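Long-range contacts in 16S rRNA aminocarboxypropyltransferase (PDB 5APG), which probably transfers the aminocarboxypropyl group of S-adenosylmethionine to an N1-methylpseudouridine of 16S rRNA, the last step in making a hypermodified nucleotide: residues 43-48 against 64-69; 50-55 against 90-95. All blocks are in the same frame, centred on the assembly; numbering follows the deposited sequence.

Contact 1. Residues 43-48 against 64-69; sequences IILDPT and RGLSLI. With EEM ([(3S)-3-amino-4-hydroxy-4-oxo-butyl]-[[(2S,3S,4R,5R)-5-(6-aminopurin-9-yl)-3,4-dihydroxy-oxolan-2-yl]methyl]-methyl-selanium), chain D.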
loop_
_atom_site.group_PDB
_atom_site.type_symbol
_atom_site.label_atom_id
_atom_site.label_comp_id
_atom_site.label_asym_id
_atom_site.label_seq_id
_atom_site.Cartn_x
_atom_site.Cartn_y
_atom_site.Cartn_z
ATOM N N ILE A 43 -11.419 0.032 -3.802
ATOM C CA ILE A 43 -10.034 -0.263 -4.140
ATOM C C ILE A 43 -9.442 -1.107 -3.021
ATOM O O ILE A 43 -9.535 -0.730 -1.851
ATOM C CB ILE A 43 -9.178 1.020 -4.297
ATOM C CG1 ILE A 43 -9.748 1.942 -5.379
ATOM C CG2 ILE A 43 -7.723 0.663 -4.597
ATOM C CD1 ILE A 43 -9.656 1.359 -6.777
ATOM N N ILE A 44 -8.837 -2.244 -3.357
ATOM C CA ILE A 44 -8.040 -2.947 -2.362
ATOM C C ILE A 44 -6.586 -2.961 -2.807
ATOM O O ILE A 44 -6.259 -3.308 -3.950
ATOM C CB ILE A 44 -8.545 -4.398 -2.077
ATOM C CG1 ILE A 44 -7.905 -4.927 -0.787
ATOM C CG2 ILE A 44 -8.264 -5.362 -3.244
ATOM C CD1 ILE A 44 -8.469 -6.257 -0.311
ATOM N N LEU A 45 -5.709 -2.522 -1.914
ATOM C CA LEU A 45 -4.288 -2.627 -2.185
ATOM C C LEU A 45 -3.932 -4.102 -2.162
ATOM O O LEU A 45 -4.398 -4.856 -1.304
ATOM C CB LEU A 45 -3.462 -1.833 -1.175
ATOM C CG LEU A 45 -3.682 -0.314 -1.190
ATOM C CD1 LEU A 45 -2.672 0.375 -0.293
ATOM C CD2 LEU A 45 -3.612 0.245 -2.603
ATOM N N ASP A 46 -3.130 -4.517 -3.130
ATOM C CA ASP A 46 -2.779 -5.918 -3.279
ATOM C C ASP A 46 -1.443 -5.988 -3.992
ATOM O O ASP A 46 -1.373 -5.753 -5.196
ATOM C CB ASP A 46 -3.868 -6.666 -4.061
ATOM C CG ASP A 46 -3.610 -8.163 -4.158
ATOM O OD1 ASP A 46 -2.453 -8.614 -3.987
ATOM O OD2 ASP A 46 -4.582 -8.898 -4.424
ATOM N N PRO A 47 -0.375 -6.307 -3.247
ATOM C CA PRO A 47 0.969 -6.356 -3.832
ATOM C C PRO A 47 1.180 -7.531 -4.786
ATOM O O PRO A 47 2.205 -7.555 -5.464
ATOM C CB PRO A 47 1.873 -6.482 -2.600
ATOM C CG PRO A 47 1.034 -7.226 -1.613
ATOM C CD PRO A 47 -0.375 -6.704 -1.827
ATOM N N THR A 48 0.236 -8.471 -4.849
ATOM C CA THR A 48 0.403 -9.661 -5.685
ATOM C C THR A 48 -0.145 -9.514 -7.101
ATOM O O THR A 48 0.111 -10.368 -7.949
ATOM C CB THR A 48 -0.275 -10.907 -5.058
ATOM O OG1 THR A 48 -1.700 -10.762 -5.116
ATOM C CG2 THR A 48 0.171 -11.097 -3.609
ATOM N N ARG A 64 -16.521 4.278 -2.778
ATOM C CA ARG A 64 -16.613 2.950 -2.173
ATOM C C ARG A 64 -15.636 2.781 -1.011
ATOM O O ARG A 64 -15.890 2.006 -0.089
ATOM C CB ARG A 64 -16.359 1.848 -3.216
ATOM C CG ARG A 64 -17.489 1.613 -4.228
ATOM C CD ARG A 64 -17.217 2.351 -5.529
ATOM N NE ARG A 64 -18.199 2.065 -6.575
ATOM C CZ ARG A 64 -18.093 1.064 -7.448
ATOM N NH1 ARG A 64 -17.062 0.229 -7.390
ATOM N NH2 ARG A 64 -19.029 0.890 -8.372
ATOM N N GLY A 65 -14.514 3.493 -1.060
ATOM C CA GLY A 65 -13.521 3.416 0.001
ATOM C C GLY A 65 -12.226 2.747 -0.425
ATOM O O GLY A 65 -12.077 2.330 -1.577
ATOM N N LEU A 66 -11.288 2.645 0.513
ATOM C CA LEU A 66 -9.990 2.012 0.273
ATOM C C LEU A 66 -9.767 0.892 1.285
ATOM O O LEU A 66 -9.816 1.125 2.493
ATOM C CB LEU A 66 -8.853 3.038 0.365
ATOM C CG LEU A 66 -7.423 2.514 0.171
ATOM C CD1 LEU A 66 -7.199 2.054 -1.259
ATOM C CD2 LEU A 66 -6.389 3.572 0.562
ATOM N N SER A 67 -9.532 -0.318 0.791
ATOM C CA SER A 67 -9.376 -1.483 1.656
ATOM C C SER A 67 -7.942 -2.000 1.651
ATOM O O SER A 67 -7.225 -1.855 0.663
ATOM C CB SER A 67 -10.326 -2.604 1.223
ATOM O OG SER A 67 -11.681 -2.199 1.320
ATOM N N LEU A 68 -7.531 -2.596 2.764
ATOM C CA LEU A 68 -6.234 -3.257 2.857
ATOM C C LEU A 68 -6.313 -4.470 3.770
ATOM O O LEU A 68 -7.114 -4.511 4.705
ATOM C CB LEU A 68 -5.145 -2.316 3.389
ATOM C CG LEU A 68 -4.673 -1.073 2.635
ATOM C CD1 LEU A 68 -5.592 0.119 2.879
ATOM C CD2 LEU A 68 -3.244 -0.754 3.049
ATOM N N ILE A 69 -5.461 -5.448 3.501
ATOM C CA ILE A 69 -5.244 -6.541 4.433
ATOM C C ILE A 69 -3.887 -6.339 5.093
ATOM O O ILE A 69 -2.869 -6.216 4.409
ATOM C CB ILE A 69 -5.297 -7.915 3.737
ATOM C CG1 ILE A 69 -6.702 -8.181 3.186
ATOM C CG2 ILE A 69 -4.899 -9.017 4.712
ATOM C CD1 ILE A 69 -6.764 -9.349 2.206
HETATM C C2 EEM D . 0.298 -2.807 -2.705
HETATM N N3 EEM D . 0.073 -2.840 -1.427
HETATM C C4 EEM D . 1.079 -2.764 -0.574
HETATM C "C1'" EEM D . 0.037 -2.783 1.722
HETATM C "C2'" EEM D . -0.614 -4.180 1.577
HETATM C "C3'" EEM D . 0.059 -4.917 2.543
HETATM C "C4'" EEM D . 0.345 -4.138 3.601
HETATM C "C5'" EEM D . 1.671 -4.384 4.220
HETATM O O EEM D . 3.173 -2.056 8.599
HETATM C C EEM D . 3.480 -3.039 9.214
HETATM O OXT EEM D . 3.382 -3.063 10.429
HETATM C CA EEM D . 3.949 -4.281 8.490
HETATM N N EEM D . 4.433 -5.213 9.469
HETATM C CB EEM D . 2.741 -4.812 7.734
HETATM C CG EEM D . 3.065 -5.844 6.673
HETATM SE SE EEM D . 1.598 -5.976 5.348
HETATM C CE EEM D . 1.908 -7.464 4.148
HETATM O "O4'" EEM D . 0.507 -2.704 2.899
HETATM O "O3'" EEM D . -0.617 -6.199 2.848
HETATM O "O2'" EEM D . -1.952 -3.940 2.026
HETATM N N9 EEM D . 1.176 -2.772 0.763
HETATM C C8 EEM D . 2.461 -2.669 1.040
HETATM N N7 EEM D . 3.188 -2.611 -0.052
HETATM C C5 EEM D . 2.350 -2.660 -1.103
HETATM N N1 EEM D . 1.488 -2.712 -3.260
HETATM C C6 EEM D . 2.548 -2.639 -2.512
HETATM N N6 EEM D . 3.837 -2.552 -3.074
HETATM O O HOH W 1 -3.881 -5.531 1.148
#
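Ile-43, Leu-45 and Ile-44 pair with Gly-65, Leu-66, Ser-67 and Leu-68 as two neighbouring parallel strands of the SPOUT-fold sheet, joined through helix 58-63 in a beta-alpha-beta unit. The backbone ladder alternates: Ile-43 N gives a bent bond to Gly-65 O, Ser-67 N gives Ile-43 O a short, nearly straight one (2.7 Å, 172° at the hydrogen), and Leu-45 N reaches Ser-67 O at 3.1 Å.

Ile-43 brings the largest buried surface. Its CG2 methyl lies anti to the backbone N (CG1 at chi1 -58°), which sets it 3.7 Å from Leu-66 CD1, the two side chains crossing obliquely, while CG1 and CD1 lead away. Leu-45 lies alongside Leu-68, both pointing the same way, with Leu-45 CD1 3.6 Å from Leu-68 CD2. Helix 112-122 covers this face through Ala-115, Val-116 and Ala-119. On the face of Ile-44 and Ser-67, the Ile-44 CG1 branch lies 3.5 Å from Ser-67 O, and Ser-67 OG bonds to Ser-42 OG.

The C-terminal ends of the strands hold the selenium analogue of S-adenosylmethionine. Leu-45 CB packs against adenine N3 and Leu-68 CD2 against ribose O2', whereas Ile-69 takes the ribose through its backbone: O3' donates to Ile-69 O at 2.7 Å. A water bridges the strand ends just where they part, donating to Leu-45 O, accepting from Ile-69 N at 2.8 Å, and hydrogen-bonded to O2' of the ligand at 2.7 Å.

Contact 2. Residues 50-55 against 90-95; sequences KTPLTP and RRRLPL. With EEM ([(3S)-3-amino-4-hydroxy-4-oxo-butyl]-[[(2S,3S,4R,5R)-5-(6-aminopurin-9-yl)-3,4-dihydroxy-oxolan-2-yl]methyl]-methyl-selanium), chain D.
Thr-51, Pro-52 and Leu-53 run across Arg-91 and Arg-92 where strand 89-91 of the SPOUT-fold sheet gives way to the loop that binds S-adenosylmethionine; a single backbone bridge, Pro-52 with Arg-92, joins them. Two backbone bonds flank Pro-52: Arg-92 N donates to Thr-51 O, and Leu-53 N meets Arg-92 O almost head-on (2.8 Å, C=O...N angle 176°).

Both guanidinium groups are covered on one face. Thr-51 CG2 sits over the Arg-91 plane, offset toward its rim, 3.6 Å from NE. Arg-92 CG stands between the backbone N and the carbonyl carbon (chi1 66°), and the chain then runs extended, carrying the guanidinium centre under Pro-52 CB and NE to a weak bond with Lys-50 O. NH1 reaches Leu-93 O at 3.1 Å besides forming a salt bridge with Glu-161. With an alanine here, Glu-161 would probably lose this charged mate and a gap open beneath Pro-52.

Apolar packing involves Leu-53 CD2 and Leu-93 CD2, 4.1 Å apart and side by side, with Ala-115 and Ala-119 of helix 112-122 nearby. One water accepts from Arg-91 NE and donates to Pro-52 O.

Beyond the crossing, Leu-93 N donates to adenine N1 at 3.1 Å and 167°.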
loop_
_atom_site.group_PDB
_atom_site.type_symbol
_atom_site.label_atom_id
_atom_site.label_comp_id
_atom_site.label_asym_id
_atom_site.label_seq_id
_atom_site.Cartn_x
_atom_site.Cartn_y
_atom_site.Cartn_z
ATOM N N LYS A 50 -0.671 -7.209 -10.788
ATOM C CA LYS A 50 0.255 -6.460 -11.632
ATOM C C LYS A 50 -0.288 -5.091 -12.032
ATOM O O LYS A 50 0.425 -4.284 -12.633
ATOM C CB LYS A 50 0.592 -7.268 -12.891
ATOM C CG LYS A 50 1.240 -8.608 -12.605
ATOM C CD LYS A 50 2.516 -8.426 -11.786
ATOM C CE LYS A 50 3.100 -9.769 -11.372
ATOM N NZ LYS A 50 2.441 -10.302 -10.144
ATOM N N THR A 51 -1.553 -4.838 -11.707
ATOM C CA THR A 51 -2.219 -3.601 -12.106
ATOM C C THR A 51 -1.945 -2.478 -11.109
ATOM O O THR A 51 -2.424 -2.519 -9.981
ATOM C CB THR A 51 -3.743 -3.802 -12.231
ATOM O OG1 THR A 51 -4.011 -5.038 -12.908
ATOM C CG2 THR A 51 -4.376 -2.650 -12.997
ATOM N N PRO A 52 -1.174 -1.463 -11.525
ATOM C CA PRO A 52 -0.822 -0.391 -10.589
ATOM C C PRO A 52 -1.940 0.621 -10.369
ATOM O O PRO A 52 -2.703 0.947 -11.287
ATOM C CB PRO A 52 0.379 0.277 -11.262
ATOM C CG PRO A 52 0.144 0.065 -12.721
ATOM C CD PRO A 52 -0.566 -1.265 -12.852
ATOM N N LEU A 53 -2.016 1.114 -9.136
ATOM C CA LEU A 53 -2.908 2.207 -8.772
ATOM C C LEU A 53 -2.582 3.453 -9.588
ATOM O O LEU A 53 -1.416 3.763 -9.798
ATOM C CB LEU A 53 -2.780 2.512 -7.278
ATOM C CG LEU A 53 -3.823 3.430 -6.644
ATOM C CD1 LEU A 53 -5.112 2.660 -6.374
ATOM C CD2 LEU A 53 -3.267 4.059 -5.366
ATOM N N THR A 54 -3.614 4.161 -10.038
ATOM C CA THR A 54 -3.440 5.399 -10.797
ATOM C C THR A 54 -4.305 6.508 -10.185
ATOM O O THR A 54 -5.226 6.214 -9.426
ATOM C CB THR A 54 -3.805 5.207 -12.290
ATOM O OG1 THR A 54 -5.144 4.714 -12.398
ATOM C CG2 THR A 54 -2.839 4.231 -12.958
ATOM N N PRO A 55 -4.009 7.782 -10.503
ATOM C CA PRO A 55 -4.790 8.891 -9.938
ATOM C C PRO A 55 -6.297 8.763 -10.155
ATOM O O PRO A 55 -7.067 9.136 -9.272
ATOM C CB PRO A 55 -4.245 10.112 -10.687
ATOM C CG PRO A 55 -2.839 9.755 -10.982
ATOM C CD PRO A 55 -2.853 8.274 -11.278
ATOM N N ARG A 90 -8.648 -4.579 -7.471
ATOM C CA ARG A 90 -7.340 -4.925 -6.926
ATOM C C ARG A 90 -6.229 -4.161 -7.631
ATOM O O ARG A 90 -6.100 -4.228 -8.853
ATOM C CB ARG A 90 -7.098 -6.434 -7.045
ATOM C CG ARG A 90 -8.154 -7.281 -6.344
ATOM C CD ARG A 90 -8.025 -8.758 -6.712
ATOM N NE ARG A 90 -6.819 -9.366 -6.155
ATOM C CZ ARG A 90 -6.511 -10.654 -6.277
ATOM N NH1 ARG A 90 -7.323 -11.470 -6.937
ATOM N NH2 ARG A 90 -5.394 -11.128 -5.739
ATOM N N ARG A 91 -5.426 -3.440 -6.855
ATOM C CA ARG A 91 -4.340 -2.634 -7.406
ATOM C C ARG A 91 -3.064 -2.756 -6.576
ATOM O O ARG A 91 -3.103 -2.651 -5.348
ATOM C CB ARG A 91 -4.750 -1.157 -7.488
ATOM C CG ARG A 91 -5.906 -0.856 -8.444
ATOM C CD ARG A 91 -5.517 -1.150 -9.905
ATOM N NE ARG A 91 -6.575 -0.772 -10.843
ATOM C CZ ARG A 91 -7.540 -1.586 -11.262
ATOM N NH1 ARG A 91 -7.598 -2.843 -10.828
ATOM N NH2 ARG A 91 -8.454 -1.144 -12.119
ATOM N N ARG A 92 -1.934 -2.976 -7.240
ATOM C CA ARG A 92 -0.654 -2.863 -6.553
ATOM C C ARG A 92 -0.275 -1.396 -6.534
ATOM O O ARG A 92 -0.835 -0.592 -7.281
ATOM C CB ARG A 92 0.447 -3.691 -7.234
ATOM C CG ARG A 92 0.842 -3.212 -8.640
ATOM C CD ARG A 92 2.130 -3.907 -9.095
ATOM N NE ARG A 92 2.554 -3.553 -10.450
ATOM C CZ ARG A 92 3.317 -2.506 -10.755
ATOM N NH1 ARG A 92 3.727 -1.678 -9.803
ATOM N NH2 ARG A 92 3.659 -2.278 -12.017
ATOM N N LEU A 93 0.663 -1.034 -5.671
ATOM C CA LEU A 93 1.215 0.304 -5.732
ATOM C C LEU A 93 2.291 0.336 -6.800
ATOM O O LEU A 93 2.977 -0.658 -7.016
ATOM C CB LEU A 93 1.790 0.735 -4.382
ATOM C CG LEU A 93 0.752 1.032 -3.301
ATOM C CD1 LEU A 93 1.455 1.169 -1.972
ATOM C CD2 LEU A 93 -0.031 2.298 -3.641
ATOM N N PRO A 94 2.432 1.478 -7.483
ATOM C CA PRO A 94 3.601 1.669 -8.340
ATOM C C PRO A 94 4.863 1.604 -7.495
ATOM O O PRO A 94 4.802 1.800 -6.275
ATOM C CB PRO A 94 3.390 3.065 -8.943
ATOM C CG PRO A 94 2.388 3.717 -8.078
ATOM C CD PRO A 94 1.517 2.629 -7.529
ATOM N N LEU A 95 5.991 1.340 -8.139
ATOM C CA LEU A 95 7.228 1.036 -7.435
ATOM C C LEU A 95 7.740 2.212 -6.614
ATOM O O LEU A 95 7.988 3.297 -7.146
ATOM C CB LEU A 95 8.298 0.591 -8.432
ATOM C CG LEU A 95 9.576 0.076 -7.771
ATOM C CD1 LEU A 95 9.303 -1.225 -7.032
ATOM C CD2 LEU A 95 10.663 -0.104 -8.802
HETATM C C2 EEM D . 0.298 -2.807 -2.705
HETATM N N3 EEM D . 0.073 -2.840 -1.427
HETATM C C4 EEM D . 1.079 -2.764 -0.574
HETATM C "C1'" EEM D . 0.037 -2.783 1.722
HETATM C "C2'" EEM D . -0.614 -4.180 1.577
HETATM C "C3'" EEM D . 0.059 -4.917 2.543
HETATM C "C4'" EEM D . 0.345 -4.138 3.601
HETATM C "C5'" EEM D . 1.671 -4.384 4.220
HETATM O O EEM D . 3.173 -2.056 8.599
HETATM C C EEM D . 3.480 -3.039 9.214
HETATM O OXT EEM D . 3.382 -3.063 10.429
HETATM C CA EEM D . 3.949 -4.281 8.490
HETATM N N EEM D . 4.433 -5.213 9.469
HETATM C CB EEM D . 2.741 -4.812 7.734
HETATM C CG EEM D . 3.065 -5.844 6.673
HETATM SE SE EEM D . 1.598 -5.976 5.348
HETATM C CE EEM D . 1.908 -7.464 4.148
HETATM O "O4'" EEM D . 0.507 -2.704 2.899
HETATM O "O3'" EEM D . -0.617 -6.199 2.848
HETATM O "O2'" EEM D . -1.952 -3.940 2.026
HETATM N N9 EEM D . 1.176 -2.772 0.763
HETATM C C8 EEM D . 2.461 -2.669 1.040
HETATM N N7 EEM D . 3.188 -2.611 -0.052
HETATM C C5 EEM D . 2.350 -2.660 -1.103
HETATM N N1 EEM D . 1.488 -2.712 -3.260
HETATM C C6 EEM D . 2.548 -2.639 -2.512
HETATM N N6 EEM D . 3.837 -2.552 -3.074
HETATM O O HOH W 2 3.210 -4.972 -13.216
HETATM O O HOH W 3 -5.423 -6.292 -10.718
HETATM O O HOH W 4 -5.328 1.850 -11.783
#

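Overall arrangement
The centres of contacts 1 and 2 lie about 10 Å apart; contact 1 is inside the five-stranded parallel sheet, where strand 43-45 is flanked by strands 66-70 and 89-91, and contact 2 at the end of edge strand 89-91. Along the chain the segments alternate: 43-48, 50-55, 64-69, 90-95. Strand 43-45 thus pairs with 64-69, while the loop that follows it, 50-55, lies across 90-95. Direct ties join the two contacts, among them the Asp-46 to Arg-90 salt bridge (OD2 to NH2, 2.7 Å). Both flank the same ligand, contact 1 at ribose and adenine, contact 2 at adenine; Thr-19, Tyr-108 and Thr-112 add further hydrogen bonds. Helix 112-122 packs on side chains of both.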